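Local coordinates for S-adenosyl-L-methionine methyl transferase (Ruegeria pomeroyi DSS-3, PDB 3IHT), which binds S-adenosyl-L-methionine in a Rossmann-like fold and probably transfers its methyl group to a substrate, at residues 23-28 with 161-166; 34-39 with 140-145; 146-151 with 169-174. One frame throughout, in Å; residues are numbered along the deposited sequence. Where two conformers were deposited one is given.

Contact 1 of 3, residues 23-28 with 161-166; sequences MVSQRA and PGAVVG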
loop_
_atom_site.group_PDB
_atom_site.type_symbol
_atom_site.label_atom_id
_atom_site.label_comp_id
_atom_site.label_asym_id
_atom_site.label_seq_id
_atom_site.Cartn_x
_atom_site.Cartn_y
_atom_site.Cartn_z
HETATM N N MSE A 23 1.112 -5.337 -4.171
HETATM C CA MSE A 23 0.942 -6.155 -2.979
HETATM C C MSE A 23 0.346 -7.529 -3.268
HETATM O O MSE A 23 0.776 -8.540 -2.676
HETATM C CB MSE A 23 0.087 -5.440 -1.923
HETATM C CG MSE A 23 0.815 -4.354 -1.215
HETATM SE SE MSE A 23 -0.277 -3.754 0.318
HETATM C CE MSE A 23 -1.807 -3.135 -0.632
ATOM N N VAL A 24 -0.657 -7.569 -4.137
ATOM C CA VAL A 24 -1.301 -8.807 -4.499
ATOM C C VAL A 24 -0.268 -9.728 -5.176
ATOM O O VAL A 24 -0.213 -10.923 -4.906
ATOM C CB VAL A 24 -2.531 -8.516 -5.402
ATOM C CG1 VAL A 24 -3.046 -9.744 -6.056
ATOM C CG2 VAL A 24 -3.658 -7.872 -4.546
ATOM N N SER A 25 0.576 -9.147 -6.016
ATOM C CA SER A 25 1.604 -9.932 -6.703
ATOM C C SER A 25 2.676 -10.444 -5.734
ATOM O O SER A 25 3.116 -11.588 -5.839
ATOM C CB SER A 25 2.220 -9.136 -7.850
ATOM O OG SER A 25 1.237 -8.739 -8.786
ATOM N N GLN A 26 3.074 -9.618 -4.758
ATOM C CA GLN A 26 4.037 -10.071 -3.740
ATOM C C GLN A 26 3.552 -11.209 -2.946
ATOM O O GLN A 26 4.292 -12.175 -2.694
ATOM C CB GLN A 26 4.365 -8.944 -2.741
ATOM C CG GLN A 26 5.193 -7.885 -3.307
ATOM C CD GLN A 26 5.308 -6.662 -2.384
ATOM O OE1 GLN A 26 4.382 -6.336 -1.625
ATOM N NE2 GLN A 26 6.448 -6.006 -2.433
ATOM N N ARG A 27 2.290 -11.124 -2.517
ATOM C CA ARG A 27 1.736 -12.186 -1.754
ATOM C C ARG A 27 1.749 -13.464 -2.608
ATOM O O ARG A 27 2.195 -14.518 -2.144
ATOM C CB ARG A 27 0.348 -11.849 -1.268
ATOM C CG ARG A 27 -0.361 -13.003 -0.628
ATOM C CD ARG A 27 -1.666 -12.554 0.024
ATOM N NE ARG A 27 -2.647 -12.177 -0.985
ATOM C CZ ARG A 27 -3.844 -11.673 -0.717
ATOM N NH1 ARG A 27 -4.214 -11.466 0.528
ATOM N NH2 ARG A 27 -4.664 -11.361 -1.702
ATOM N N ALA A 28 1.243 -13.376 -3.844
ATOM C CA ALA A 28 1.126 -14.580 -4.716
ATOM C C ALA A 28 2.518 -15.165 -5.017
ATOM O O ALA A 28 2.741 -16.368 -4.865
ATOM C CB ALA A 28 0.359 -14.216 -6.044
ATOM N N PRO A 161 -0.745 -18.038 -10.295
ATOM C CA PRO A 161 -2.061 -17.437 -10.232
ATOM C C PRO A 161 -2.130 -16.365 -9.154
ATOM O O PRO A 161 -1.540 -16.511 -8.045
ATOM C CB PRO A 161 -2.976 -18.631 -9.882
ATOM C CG PRO A 161 -2.274 -19.812 -10.431
ATOM C CD PRO A 161 -0.802 -19.501 -10.150
ATOM N N GLY A 162 -2.796 -15.274 -9.506
ATOM C CA GLY A 162 -2.968 -14.133 -8.631
ATOM C C GLY A 162 -1.971 -13.010 -8.898
ATOM O O GLY A 162 -2.227 -11.838 -8.572
ATOM N N ALA A 163 -0.825 -13.332 -9.481
ATOM C CA ALA A 163 0.172 -12.308 -9.762
ATOM C C ALA A 163 -0.222 -11.497 -10.980
ATOM O O ALA A 163 -1.038 -11.959 -11.807
ATOM C CB ALA A 163 1.577 -12.945 -9.936
ATOM N N VAL A 164 0.299 -10.270 -11.080
ATOM C CA VAL A 164 0.022 -9.391 -12.198
ATOM C C VAL A 164 1.304 -9.163 -12.970
ATOM O O VAL A 164 2.339 -8.800 -12.380
ATOM C CB VAL A 164 -0.600 -8.032 -11.709
ATOM C CG1 VAL A 164 -0.747 -7.067 -12.861
ATOM C CG2 VAL A 164 -1.930 -8.289 -10.982
ATOM N N VAL A 165 1.252 -9.371 -14.287
ATOM C CA VAL A 165 2.450 -9.300 -15.112
ATOM C C VAL A 165 3.031 -7.879 -14.981
ATOM O O VAL A 165 2.295 -6.881 -15.060
ATOM C CB VAL A 165 2.149 -9.591 -16.601
ATOM C CG1 VAL A 165 3.414 -9.354 -17.462
ATOM C CG2 VAL A 165 1.618 -11.042 -16.758
ATOM N N GLY A 166 4.330 -7.799 -14.769
ATOM C CA GLY A 166 5.031 -6.517 -14.666
ATOM C C GLY A 166 5.186 -5.977 -13.251
ATOM O O GLY A 166 5.937 -5.007 -13.051
#

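Contact 2 of 3, residues 34-39 with 140-145; sequences IAQTAG and GGLMVS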
loop_
_atom_site.group_PDB
_atom_site.type_symbol
_atom_site.label_atom_id
_atom_site.label_comp_id
_atom_site.label_asym_id
_atom_site.label_seq_id
_atom_site.Cartn_x
_atom_site.Cartn_y
_atom_site.Cartn_z
ATOM N N ILE A 34 8.036 -19.632 -1.615
ATOM C CA ILE A 34 8.268 -20.382 -0.383
ATOM C C ILE A 34 7.987 -21.878 -0.613
ATOM O O ILE A 34 8.799 -22.750 -0.265
ATOM C CB ILE A 34 7.411 -19.834 0.824
ATOM C CG1 ILE A 34 7.901 -18.438 1.237
ATOM C CG2 ILE A 34 7.422 -20.858 2.019
ATOM C CD1 ILE A 34 6.866 -17.630 2.083
ATOM N N ALA A 35 6.854 -22.187 -1.226
ATOM C CA ALA A 35 6.499 -23.578 -1.517
ATOM C C ALA A 35 7.523 -24.266 -2.418
ATOM O O ALA A 35 7.925 -25.430 -2.181
ATOM C CB ALA A 35 5.094 -23.644 -2.159
ATOM N N GLN A 36 7.933 -23.541 -3.443
ATOM C CA GLN A 36 8.876 -24.031 -4.445
ATOM C C GLN A 36 10.284 -24.213 -3.895
ATOM O O GLN A 36 11.093 -24.890 -4.535
ATOM C CB GLN A 36 8.949 -23.063 -5.616
ATOM C CG GLN A 36 7.723 -23.092 -6.495
ATOM C CD GLN A 36 7.693 -24.334 -7.353
ATOM O OE1 GLN A 36 8.665 -24.622 -8.071
ATOM N NE2 GLN A 36 6.602 -25.093 -7.274
ATOM N N THR A 37 10.568 -23.635 -2.734
ATOM C CA THR A 37 11.882 -23.762 -2.084
ATOM C C THR A 37 11.851 -24.485 -0.736
ATOM O O THR A 37 12.833 -24.435 0.017
ATOM C CB THR A 37 12.563 -22.379 -1.918
ATOM O OG1 THR A 37 11.727 -21.498 -1.173
ATOM C CG2 THR A 37 12.875 -21.762 -3.323
ATOM N N ALA A 38 10.735 -25.148 -0.441
ATOM C CA ALA A 38 10.523 -25.781 0.862
ATOM C C ALA A 38 11.515 -26.954 1.102
ATOM O O ALA A 38 11.758 -27.344 2.244
ATOM C CB ALA A 38 9.073 -26.277 0.982
ATOM N N GLY A 39 12.092 -27.517 0.050
ATOM C CA GLY A 39 13.131 -28.547 0.238
ATOM C C GLY A 39 14.542 -28.008 0.526
ATOM O O GLY A 39 15.502 -28.792 0.671
ATOM N N GLY A 140 18.659 -24.227 -6.863
ATOM C CA GLY A 140 17.239 -24.303 -6.634
ATOM C C GLY A 140 16.614 -23.082 -5.961
ATOM O O GLY A 140 15.398 -22.991 -5.841
ATOM N N GLY A 141 17.447 -22.156 -5.515
ATOM C CA GLY A 141 16.979 -20.933 -4.878
ATOM C C GLY A 141 16.221 -20.029 -5.818
ATOM O O GLY A 141 16.482 -20.010 -7.026
ATOM N N LEU A 142 15.296 -19.259 -5.258
ATOM C CA LEU A 142 14.494 -18.331 -6.044
ATOM C C LEU A 142 14.754 -16.884 -5.612
ATOM O O LEU A 142 15.156 -16.623 -4.437
ATOM C CB LEU A 142 13.013 -18.670 -5.907
ATOM C CG LEU A 142 12.568 -20.046 -6.408
ATOM C CD1 LEU A 142 11.066 -20.220 -6.176
ATOM C CD2 LEU A 142 12.892 -20.234 -7.886
HETATM N N MSE A 143 14.557 -15.967 -6.564
HETATM C CA MSE A 143 14.692 -14.528 -6.355
HETATM C C MSE A 143 13.388 -13.893 -6.804
HETATM O O MSE A 143 12.941 -14.104 -7.934
HETATM C CB MSE A 143 15.939 -13.984 -7.098
HETATM C CG MSE A 143 16.435 -12.651 -6.587
HETATM SE SE MSE A 143 15.373 -11.197 -7.279
HETATM C CE MSE A 143 15.685 -10.023 -5.785
ATOM N N VAL A 144 12.715 -13.180 -5.903
ATOM C CA VAL A 144 11.453 -12.489 -6.216
ATOM C C VAL A 144 11.679 -10.989 -6.023
ATOM O O VAL A 144 12.188 -10.556 -4.979
ATOM C CB VAL A 144 10.308 -12.948 -5.311
ATOM C CG1 VAL A 144 9.012 -12.150 -5.553
ATOM C CG2 VAL A 144 10.085 -14.461 -5.456
ATOM N N SER A 145 11.322 -10.213 -7.040
ATOM C CA SER A 145 11.546 -8.775 -7.001
ATOM C C SER A 145 10.353 -8.002 -7.541
ATOM O O SER A 145 9.656 -8.466 -8.393
ATOM C CB SER A 145 12.756 -8.406 -7.872
ATOM O OG SER A 145 13.125 -7.018 -7.676
HETATM O O HOH W 1 13.240 -24.490 -6.638
#

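Contact 3 of 3, residues 146-151 with 169-174; sequences SDRMYF and FIYRRG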
loop_
_atom_site.group_PDB
_atom_site.type_symbol
_atom_site.label_atom_id
_atom_site.label_comp_id
_atom_site.label_asym_id
_atom_site.label_seq_id
_atom_site.Cartn_x
_atom_site.Cartn_y
_atom_site.Cartn_z
ATOM N N SER A 146 10.146 -6.796 -7.006
ATOM C CA SER A 146 9.162 -5.887 -7.543
ATOM C C SER A 146 9.754 -5.007 -8.651
ATOM O O SER A 146 9.051 -4.147 -9.181
ATOM C CB SER A 146 8.537 -5.043 -6.421
ATOM O OG SER A 146 9.513 -4.533 -5.530
ATOM N N ASP A 147 11.025 -5.260 -9.030
ATOM C CA ASP A 147 11.674 -4.634 -10.188
ATOM C C ASP A 147 12.210 -5.726 -11.127
ATOM O O ASP A 147 12.778 -6.700 -10.654
ATOM C CB ASP A 147 12.912 -3.841 -9.701
ATOM C CG ASP A 147 12.576 -2.666 -8.739
ATOM O OD1 ASP A 147 11.914 -1.739 -9.246
ATOM O OD2 ASP A 147 13.015 -2.673 -7.530
ATOM N N ARG A 148 12.059 -5.548 -12.434
ATOM C CA ARG A 148 12.745 -6.383 -13.404
ATOM C C ARG A 148 14.268 -6.394 -13.173
ATOM O O ARG A 148 14.853 -5.341 -12.970
ATOM C CB ARG A 148 12.479 -5.913 -14.814
ATOM C CG ARG A 148 13.071 -6.871 -15.844
ATOM C CD ARG A 148 12.861 -6.412 -17.242
ATOM N NE ARG A 148 11.443 -6.299 -17.542
ATOM C CZ ARG A 148 10.662 -7.271 -18.023
ATOM N NH1 ARG A 148 11.123 -8.497 -18.254
ATOM N NH2 ARG A 148 9.373 -6.996 -18.250
HETATM N N MSE A 149 14.880 -7.581 -13.182
HETATM C CA MSE A 149 16.267 -7.726 -12.794
HETATM C C MSE A 149 17.146 -8.017 -14.007
HETATM O O MSE A 149 16.646 -8.255 -15.103
HETATM C CB MSE A 149 16.405 -8.822 -11.742
HETATM C CG MSE A 149 15.560 -8.606 -10.526
HETATM SE SE MSE A 149 15.917 -6.917 -9.542
HETATM C CE MSE A 149 17.442 -7.528 -8.536
ATOM N N TYR A 150 18.456 -7.949 -13.805
ATOM C CA TYR A 150 19.424 -8.086 -14.857
ATOM C C TYR A 150 20.474 -9.124 -14.496
ATOM O O TYR A 150 21.633 -8.792 -14.234
ATOM C CB TYR A 150 20.090 -6.722 -15.066
ATOM C CG TYR A 150 19.150 -5.623 -15.556
ATOM C CD1 TYR A 150 18.359 -4.910 -14.681
ATOM C CD2 TYR A 150 19.108 -5.275 -16.914
ATOM C CE1 TYR A 150 17.517 -3.903 -15.120
ATOM C CE2 TYR A 150 18.286 -4.254 -17.355
ATOM C CZ TYR A 150 17.493 -3.585 -16.477
ATOM O OH TYR A 150 16.690 -2.555 -16.929
ATOM N N PHE A 151 20.063 -10.387 -14.447
ATOM C CA PHE A 151 20.913 -11.480 -14.005
ATOM C C PHE A 151 21.664 -12.144 -15.165
ATOM O O PHE A 151 21.253 -12.021 -16.309
ATOM C CB PHE A 151 20.077 -12.543 -13.290
ATOM C CG PHE A 151 19.488 -12.078 -12.000
ATOM C CD1 PHE A 151 20.319 -11.588 -10.988
ATOM C CD2 PHE A 151 18.127 -12.124 -11.777
ATOM C CE1 PHE A 151 19.782 -11.155 -9.764
ATOM C CE2 PHE A 151 17.602 -11.717 -10.545
ATOM C CZ PHE A 151 18.436 -11.214 -9.554
ATOM N N PHE A 169 8.568 -10.227 -10.342
ATOM C CA PHE A 169 9.319 -11.074 -11.251
ATOM C C PHE A 169 9.973 -12.180 -10.414
ATOM O O PHE A 169 10.418 -11.927 -9.278
ATOM C CB PHE A 169 10.417 -10.265 -11.952
ATOM C CG PHE A 169 9.877 -9.151 -12.781
ATOM C CD1 PHE A 169 9.552 -7.937 -12.200
ATOM C CD2 PHE A 169 9.695 -9.330 -14.146
ATOM C CE1 PHE A 169 9.027 -6.897 -12.974
ATOM C CE2 PHE A 169 9.183 -8.301 -14.931
ATOM C CZ PHE A 169 8.824 -7.094 -14.334
ATOM N N ILE A 170 10.014 -13.386 -10.972
ATOM C CA ILE A 170 10.580 -14.536 -10.255
ATOM C C ILE A 170 11.708 -15.159 -11.067
ATOM O O ILE A 170 11.551 -15.410 -12.253
ATOM C CB ILE A 170 9.538 -15.620 -9.961
ATOM C CG1 ILE A 170 8.319 -15.036 -9.246
ATOM C CG2 ILE A 170 10.212 -16.796 -9.145
ATOM C CD1 ILE A 170 7.127 -16.060 -9.084
ATOM N N TYR A 171 12.851 -15.392 -10.414
ATOM C CA TYR A 171 14.003 -15.989 -11.054
ATOM C C TYR A 171 14.508 -17.168 -10.240
ATOM O O TYR A 171 14.293 -17.233 -9.028
ATOM C CB TYR A 171 15.117 -14.971 -11.235
ATOM C CG TYR A 171 14.695 -13.697 -11.920
ATOM C CD1 TYR A 171 14.134 -12.655 -11.188
ATOM C CD2 TYR A 171 14.831 -13.533 -13.300
ATOM C CE1 TYR A 171 13.739 -11.487 -11.796
ATOM C CE2 TYR A 171 14.416 -12.363 -13.905
ATOM C CZ TYR A 171 13.894 -11.352 -13.154
ATOM O OH TYR A 171 13.498 -10.190 -13.747
ATOM N N ARG A 172 15.170 -18.112 -10.906
ATOM C CA ARG A 172 15.636 -19.331 -10.242
ATOM C C ARG A 172 17.077 -19.661 -10.606
ATOM O O ARG A 172 17.476 -19.512 -11.763
ATOM C CB ARG A 172 14.753 -20.516 -10.652
ATOM C CG ARG A 172 15.165 -21.869 -10.031
ATOM C CD ARG A 172 14.079 -22.924 -10.245
ATOM N NE ARG A 172 13.911 -23.271 -11.650
ATOM C CZ ARG A 172 12.858 -23.918 -12.163
ATOM N NH1 ARG A 172 11.842 -24.280 -11.391
ATOM N NH2 ARG A 172 12.800 -24.170 -13.469
ATOM N N ARG A 173 17.852 -20.131 -9.630
ATOM C CA ARG A 173 19.176 -20.681 -9.917
ATOM C C ARG A 173 19.010 -22.144 -10.298
ATOM O O ARG A 173 18.642 -22.976 -9.465
ATOM C CB ARG A 173 20.103 -20.617 -8.719
ATOM C CG ARG A 173 21.492 -21.062 -9.095
ATOM C CD ARG A 173 22.488 -20.982 -7.958
ATOM N NE ARG A 173 23.701 -21.730 -8.341
ATOM C CZ ARG A 173 24.706 -22.037 -7.524
ATOM N NH1 ARG A 173 24.711 -21.660 -6.256
ATOM N NH2 ARG A 173 25.721 -22.739 -8.000
ATOM N N GLY A 174 19.204 -22.437 -11.571
ATOM C CA GLY A 174 19.053 -23.793 -12.071
ATOM C C GLY A 174 20.173 -24.719 -11.648
ATOM O O GLY A 174 21.164 -24.438 -10.938
ATOM O OXT GLY A 174 20.114 -25.881 -12.035
HETATM O O HOH W 2 13.050 -10.392 -16.391
#

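Contact 1 of 3, residues 23-28 with 161-166
S25 carries its hydroxyl beside the backbone N and anti to the carbonyl carbon (chi1 -58°), a torsion that brings OG to the backbone of V164 in the loop 161-166. One turn of helix farther on, A28 needs no torsion, because its CB already points toward that loop. The hydroxyl works twice: V164 N donates to S25 OG over 2.9 Å with an N-H...O angle of 149°, while OG also bonds D21 O, one turn back in its own helix. Serine suits the place, being short enough to stay against the helix and able to accept from the loop while still bonded to that carbonyl. An alanine at this position removes the hydroxyl and would probably leave V164 N without its acceptor and the loop less firmly fixed to the helix. The methyl of A28 lies against the loop backbone, with CB 3.6 Å from P161 O and 3.7 Å from A163 N, and its nearest side-chain neighbour is A163 CB at 4.3 Å. G162 has to be small here: with phi at 98°, a CB would strike the carbonyl O of P161 and come tightly against A28. V24 adds an apolar flank, its CG1 lying 3.4 Å from G162 O. The contact lies near the surface, where the loop between strands 155-157 and 169-172 comes up against helix 15-36; V24 and R27 of that helix also pack on I20 of the second subunit, and R27 forms a salt bridge with D17 of that subunit.

Contact 2 of 3, residues 34-39 with 140-145
Where Q36 and T37 meet G140 and L142, the flat groups are backbone peptides rather than rings. T37 CG2 lies 3.8 Å from G140 O, and a water bridges the carbonyl oxygens of two of these peptides, donating to Q36 O at 3.0 Å and to G140 O at 2.7 Å. Otherwise the junction is apolar. The T37 and L142 side chains cross at a slant, T37 CG2 coming within 3.5 Å of L142 CG, in the conformer given, while L142 CD1 reaches Q36 CB at 3.6 Å. Here the C-terminal part of helix 15-36, together with T37, lies against strand 141-145, the fifth strand in a sheet of order 3-2-1-4-5-7-6, the arrangement of class I methyltransferases. Threonine suits this place because its two branches do different work. With chi1 at 57°, OG1 sits between the backbone N and the carbonyl carbon and bonds A33 O and R65 NH1, and CG2 is turned to the leucine. R65 also bonds I34 O through NH2, a cation that would probably be favoured by the carbonyl end of the helix. G140, at a phi of 85°, makes the corner into the strand with a backbone shape in which a CB would collide with the preceding carbonyl O.

Contact 3 of 3, residues 146-151 with 169-174
Y171 OH has two polar partners: M149 N (selenomethionine in this crystal) donates to it at 3.0 Å in a nearly straight bond (169°), and a water lies 2.7 Å from the same oxygen. That water also takes a weak bond from R148 NH1. Tyrosine suits the place because its length spans from the strand to the loop and its hydroxyl satisfies a loop N-H. Apolar groups pack on the ring too. M149 CG lies 3.6 Å from Y171 CE1, and F151 turns an edge to the ring face in a T-shaped pair, centroids 5.1 Å apart and planes at 78°. F169, two residues earlier on the same side of the strand, is covered by R148. R148 CB makes a CH-pi contact from the loop backbone, 4.0 Å from the F169 centroid and over its face. Beyond it, CG anti to the backbone N (chi1 -174°) and a bend at chi3 bring the guanidinium round past the rim, its own face toward F169 CE2. Arginine can thus shield the ring while its polar end still reaches water and a bound glycerol. The side chain of M149 also packs on helix 119-133. The arrangement belongs to the C-terminal end of a class I methyltransferase sheet, where antiparallel strand 169-172 is inserted between 141-145 and 155-157 and the chain joining those two strands, here without a helix, passes over its side chains.

In the fold
The three contacts fasten the C-terminal half of the sheet and its loops to one another and to helix 15-36. Contacts 1 and 2 both use that helix, with centres 15 Å apart; contact 2 falls within the span of chain that contact 1 closes. Contacts 2 and 3 come in series, with centres 11 Å apart, and share the sheet: neighbouring strands 141-145 and 169-172 probably bond through M143 N to Y171 O and S145 O to F169 N. Contacts 1 and 3 have centres 14 Å apart; their segments alternate along the chain, so the two cross. All three lie in one Rossmann-like methyltransferase domain, in which the side chain of S25 is about 12 Å from the bound S-adenosylmethionine.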